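Local coordinates for protein acetyl-CoA acetyltransferase (Mycobacterium smegmatis, PDB 4EGV) that adopts the thiolase fold as a monomeric thiolase-like protein and probably has acyltransferase activity, at residues 298-303 and 320-325; 403-408 and 418-423. One frame throughout, in Å; residues are numbered along the deposited sequence.

Interaction 1: residues 298-303 and 320-325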
loop_
_atom_site.group_PDB
_atom_site.type_symbol
_atom_site.label_atom_id
_atom_site.label_comp_id
_atom_site.label_asym_id
_atom_site.label_seq_id
_atom_site.Cartn_x
_atom_site.Cartn_y
_atom_site.Cartn_z
ATOM N N GLY A 298 -0.396 1.179 17.977
ATOM C CA GLY A 298 -1.236 2.123 17.271
ATOM C C GLY A 298 -1.822 1.581 16.006
ATOM O O GLY A 298 -1.307 0.657 15.404
ATOM N N HIS A 299 -2.925 2.177 15.601
ATOM C CA HIS A 299 -3.603 1.734 14.409
ATOM C C HIS A 299 -4.564 2.791 13.946
ATOM O O HIS A 299 -5.020 3.559 14.754
ATOM C CB HIS A 299 -4.338 0.433 14.688
ATOM C CG HIS A 299 -4.873 0.329 16.085
ATOM N ND1 HIS A 299 -6.154 0.704 16.427
ATOM C CD2 HIS A 299 -4.297 -0.117 17.225
ATOM C CE1 HIS A 299 -6.336 0.496 17.717
ATOM N NE2 HIS A 299 -5.221 0.013 18.226
ATOM N N ALA A 300 -4.820 2.846 12.640
ATOM C CA ALA A 300 -5.925 3.600 12.052
ATOM C C ALA A 300 -6.217 3.074 10.646
ATOM O O ALA A 300 -5.348 2.520 10.010
ATOM C CB ALA A 300 -5.647 5.080 12.048
ATOM N N ASP A 301 -7.461 3.205 10.204
ATOM C CA ASP A 301 -7.871 2.858 8.852
ATOM C C ASP A 301 -8.625 4.044 8.205
ATOM O O ASP A 301 -9.668 4.464 8.685
ATOM C CB ASP A 301 -8.738 1.574 8.815
ATOM C CG ASP A 301 -8.143 0.390 9.625
ATOM O OD1 ASP A 301 -7.027 -0.103 9.317
ATOM O OD2 ASP A 301 -8.816 -0.084 10.567
HETATM N N MSE A 302 -8.091 4.570 7.113
HETATM C CA MSE A 302 -8.733 5.662 6.419
HETATM C C MSE A 302 -9.072 5.353 4.977
HETATM O O MSE A 302 -8.570 4.409 4.413
HETATM C CB MSE A 302 -7.884 6.921 6.520
HETATM C CG MSE A 302 -7.807 7.508 7.942
HETATM SE SE MSE A 302 -9.507 8.145 8.694
HETATM C CE MSE A 302 -10.013 9.486 7.346
ATOM N N LYS A 303 -9.951 6.157 4.391
ATOM C CA LYS A 303 -10.422 5.958 3.024
ATOM C C LYS A 303 -10.656 7.283 2.308
ATOM O O LYS A 303 -11.226 8.182 2.890
ATOM C CB LYS A 303 -11.712 5.144 3.044
ATOM C CG LYS A 303 -12.401 5.011 1.686
ATOM C CD LYS A 303 -13.779 4.374 1.811
ATOM C CE LYS A 303 -13.604 2.963 2.413
ATOM N NZ LYS A 303 -14.724 2.459 3.258
ATOM N N VAL A 320 -2.447 10.537 5.618
ATOM C CA VAL A 320 -1.676 11.249 6.597
ATOM C C VAL A 320 -2.417 11.235 7.924
ATOM O O VAL A 320 -1.825 11.015 8.965
ATOM C CB VAL A 320 -1.467 12.705 6.131
ATOM C CG1 VAL A 320 -0.669 13.517 7.155
ATOM C CG2 VAL A 320 -0.830 12.737 4.744
ATOM N N THR A 321 -3.721 11.458 7.867
ATOM C CA THR A 321 -4.578 11.398 9.014
ATOM C C THR A 321 -4.491 10.042 9.705
ATOM O O THR A 321 -4.442 9.980 10.939
ATOM C CB THR A 321 -6.031 11.706 8.631
ATOM O OG1 THR A 321 -6.068 12.956 7.953
ATOM C CG2 THR A 321 -6.944 11.818 9.876
ATOM N N ALA A 322 -4.455 8.969 8.917
ATOM C CA ALA A 322 -4.314 7.614 9.445
ATOM C C ALA A 322 -3.019 7.476 10.171
ATOM O O ALA A 322 -3.001 6.946 11.265
ATOM C CB ALA A 322 -4.440 6.549 8.349
ATOM N N VAL A 323 -1.939 7.955 9.569
ATOM C CA VAL A 323 -0.632 7.944 10.209
ATOM C C VAL A 323 -0.632 8.705 11.528
ATOM O O VAL A 323 -0.152 8.203 12.520
ATOM C CB VAL A 323 0.460 8.485 9.285
ATOM C CG1 VAL A 323 1.719 8.829 10.052
ATOM C CG2 VAL A 323 0.788 7.469 8.195
ATOM N N ASN A 324 -1.198 9.900 11.535
ATOM C CA ASN A 324 -1.220 10.723 12.730
ATOM C C ASN A 324 -2.084 10.187 13.852
ATOM O O ASN A 324 -1.704 10.289 15.009
ATOM C CB ASN A 324 -1.602 12.161 12.405
ATOM C CG ASN A 324 -0.436 12.969 11.871
ATOM O OD1 ASN A 324 0.720 12.696 12.210
ATOM N ND2 ASN A 324 -0.732 13.961 11.025
ATOM N N GLU A 325 -3.235 9.618 13.509
ATOM C CA GLU A 325 -4.114 8.965 14.475
ATOM C C GLU A 325 -3.479 7.697 15.082
ATOM O O GLU A 325 -3.625 7.427 16.282
ATOM C CB GLU A 325 -5.478 8.680 13.841
ATOM C CG GLU A 325 -6.420 7.749 14.619
ATOM C CD GLU A 325 -6.937 8.347 15.924
ATOM O OE1 GLU A 325 -6.770 9.553 16.145
ATOM O OE2 GLU A 325 -7.518 7.603 16.727
#
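E325 OE2 has two partners: it meets R328 NH2 in a salt bridge and accepts a hydrogen bond from the backbone N of N431, while the aliphatic part of the same side chain turns to the strand. CG of E325 stands anti to its backbone N (chi1 168°), and there it lies 3.8 Å from A300 CB. A bend at chi2 then carries the carboxylate to its polar partners. One residue thus shows how a buried acid can serve two environments, its methylenes packing on apolar atoms and its charge probably neutralised by the arginine.

The rest of the contact is apolar packing between strand 298-303 and helix 320-325, whose axes approach to 6.8 Å and run nearly antiparallel, at 160°. A300 and A322 are the facing pair, with CB to CB 4.2 Å apart. The A300 methyl also rests by the carbonyl of A322, CB lying 3.3 Å from O. Toward the C-terminal end of the strand, selenomethionine M302 brings its CG to 3.5 Å from A322 CB, so the A322 methyl meets side chains of both M302 and A300. The M302 chain bends at chi2 and chi3, and the residue also touches A318 and Q436.

This is the strand-to-helix half of a beta-alpha-beta crossover, since helix 317-330 leads on to strand 337-342, parallel to strand 294-303 in the same sheet. Helix 432-440 adds to the packing, S432 touching A300 and L435 touching E325. Because the two segments meet through methyl and methylene groups without direct polar bonds, their fit depends on the shapes of two alanine methyls and the methylenes of M302 and E325, while E325, through the backbone N of N431, ties the helix to the chain just before helix 432-440.

Interaction 2: residues 403-408 and 418-423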
loop_
_atom_site.group_PDB
_atom_site.type_symbol
_atom_site.label_atom_id
_atom_site.label_comp_id
_atom_site.label_asym_id
_atom_site.label_seq_id
_atom_site.Cartn_x
_atom_site.Cartn_y
_atom_site.Cartn_z
ATOM N N ALA A 403 7.846 0.533 15.709
ATOM C CA ALA A 403 7.851 0.396 14.194
ATOM C C ALA A 403 6.493 0.683 13.532
ATOM O O ALA A 403 5.478 0.116 13.908
ATOM C CB ALA A 403 8.341 -0.980 13.776
ATOM N N LEU A 404 6.493 1.554 12.538
ATOM C CA LEU A 404 5.272 1.911 11.833
ATOM C C LEU A 404 5.156 1.183 10.476
ATOM O O LEU A 404 6.106 1.150 9.682
ATOM C CB LEU A 404 5.199 3.432 11.673
ATOM C CG LEU A 404 3.916 4.059 11.154
ATOM C CD1 LEU A 404 3.677 5.365 11.811
ATOM C CD2 LEU A 404 3.949 4.245 9.646
ATOM N N VAL A 405 3.995 0.597 10.222
ATOM C CA VAL A 405 3.717 -0.015 8.943
ATOM C C VAL A 405 2.588 0.761 8.286
ATOM O O VAL A 405 1.579 0.978 8.898
ATOM C CB VAL A 405 3.357 -1.539 9.095
ATOM C CG1 VAL A 405 2.979 -2.177 7.793
ATOM C CG2 VAL A 405 4.511 -2.295 9.689
ATOM N N GLY A 406 2.744 1.167 7.033
ATOM C CA GLY A 406 1.642 1.773 6.292
ATOM C C GLY A 406 1.254 0.946 5.092
ATOM O O GLY A 406 2.101 0.572 4.310
ATOM N N ALA A 407 -0.040 0.690 4.936
ATOM C CA ALA A 407 -0.549 -0.200 3.881
ATOM C C ALA A 407 -1.526 0.484 2.952
ATOM O O ALA A 407 -2.569 0.888 3.376
ATOM C CB ALA A 407 -1.198 -1.444 4.509
ATOM N N ASN A 408 -1.248 0.518 1.659
ATOM C CA ASN A 408 -2.054 1.101 0.582
ATOM C C ASN A 408 -2.662 0.043 -0.370
ATOM O O ASN A 408 -2.015 -0.890 -0.625
ATOM C CB ASN A 408 -1.088 1.967 -0.202
ATOM C CG ASN A 408 -1.751 2.914 -1.110
ATOM O OD1 ASN A 408 -2.246 3.897 -0.684
ATOM N ND2 ASN A 408 -1.723 2.646 -2.375
ATOM N N GLY A 418 -0.295 0.373 11.217
ATOM C CA GLY A 418 -0.041 -0.280 12.470
ATOM C C GLY A 418 1.310 0.132 13.038
ATOM O O GLY A 418 2.287 0.317 12.320
ATOM N N ILE A 419 1.360 0.304 14.351
ATOM C CA ILE A 419 2.589 0.586 15.046
ATOM C C ILE A 419 2.771 -0.530 16.033
ATOM O O ILE A 419 1.878 -0.842 16.768
ATOM C CB ILE A 419 2.575 1.965 15.749
ATOM C CG1 ILE A 419 2.311 3.077 14.717
ATOM C CG2 ILE A 419 3.876 2.169 16.497
ATOM C CD1 ILE A 419 2.347 4.480 15.226
ATOM N N TYR A 420 3.957 -1.122 16.006
ATOM C CA TYR A 420 4.333 -2.301 16.789
ATOM C C TYR A 420 5.492 -2.023 17.772
ATOM O O TYR A 420 6.365 -1.202 17.489
ATOM C CB TYR A 420 4.721 -3.413 15.818
ATOM C CG TYR A 420 3.625 -3.757 14.855
ATOM C CD1 TYR A 420 2.675 -4.686 15.196
ATOM C CD2 TYR A 420 3.524 -3.154 13.624
ATOM C CE1 TYR A 420 1.641 -4.994 14.339
ATOM C CE2 TYR A 420 2.510 -3.460 12.779
ATOM C CZ TYR A 420 1.563 -4.381 13.147
ATOM O OH TYR A 420 0.539 -4.740 12.305
ATOM N N SER A 421 5.466 -2.703 18.919
ATOM C CA SER A 421 6.492 -2.627 19.977
ATOM C C SER A 421 6.377 -3.771 20.982
ATOM O O SER A 421 5.314 -4.333 21.190
ATOM C CB SER A 421 6.378 -1.329 20.756
ATOM O OG SER A 421 7.395 -1.247 21.705
ATOM N N THR A 422 7.482 -4.099 21.627
ATOM C CA THR A 422 7.483 -5.075 22.716
ATOM C C THR A 422 6.969 -4.506 24.042
ATOM O O THR A 422 6.583 -5.257 24.941
ATOM C CB THR A 422 8.881 -5.631 22.971
ATOM O OG1 THR A 422 9.823 -4.558 23.003
ATOM C CG2 THR A 422 9.262 -6.640 21.906
ATOM N N GLU A 423 6.983 -3.176 24.147
ATOM C CA GLU A 423 6.520 -2.434 25.323
ATOM C C GLU A 423 4.997 -2.625 25.526
ATOM O O GLU A 423 4.213 -2.195 24.699
ATOM C CB GLU A 423 6.924 -0.948 25.222
ATOM C CG GLU A 423 6.936 -0.156 26.557
ATOM C CD GLU A 423 6.940 1.387 26.357
ATOM O OE1 GLU A 423 8.017 1.955 26.009
ATOM O OE2 GLU A 423 5.872 2.034 26.551
#
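I419 sets CG1 anti to its carbonyl carbon (chi1 -58°) and L404 sets CG anti to its backbone N (chi1 -171°), and these two choices bring the branches together over one face of a beta hairpin. Strands 402-409 and 414-421 form this hairpin within the large mixed sheet of the thiolase fold. The two side chains cross at a slant, with L404 CD1 3.8 Å from I419 CD1, and L327 of helix 317-330 packs against both.

L404 and I419 are a non-hydrogen-bonded antiparallel pair. The hydrogen-bonded pairs lie before and after it: A403 with Y420, joined by two bonds, and V405 with G418, joined by two more. V405 N reaches G418 O at 2.7 Å in a nearly straight bond, with 168° at the hydrogen. Y420 N to A403 O is 2.9 Å.

On the other face, V405 and Y420 make a diagonal contact between the two hydrogen-bonded pairs. V405 CG2 comes within 3.9 Å of Y420 CE2, approaching the ring at an oblique angle. The ring extends back along its own strand past G418, whose lack of a side chain lets the phenol pass close by. Y420 OH then hydrogen-bonds to Q119 NE2, while helix 383-397 covers this face through M395, A391 and I388.

The carbonyl of A403 does more than pair with Y420: its O also receives a CA-H...O contact from I419 CA, 3.1 Å away.

In the fold
Interactions 1 and 2 follow one another along the chain, and their centres lie about 11 Å apart on one side of the chain's centre. Both belong to the same mixed sheet, in which strand 294-303 is the direct neighbour of strand 414-421. The seam between them is closed by a probable hydrogen bond from I419 N to G298 O, 2.9 Å long. Helix 317-330 links them a second time: it packs on strand 294-303 in interaction 1 and, through L327, reaches the hairpin of interaction 2. A single helix thus spans adjacent strands, with helix 383-397 covering the hairpin's other face, as befits the layered architecture of thiolases.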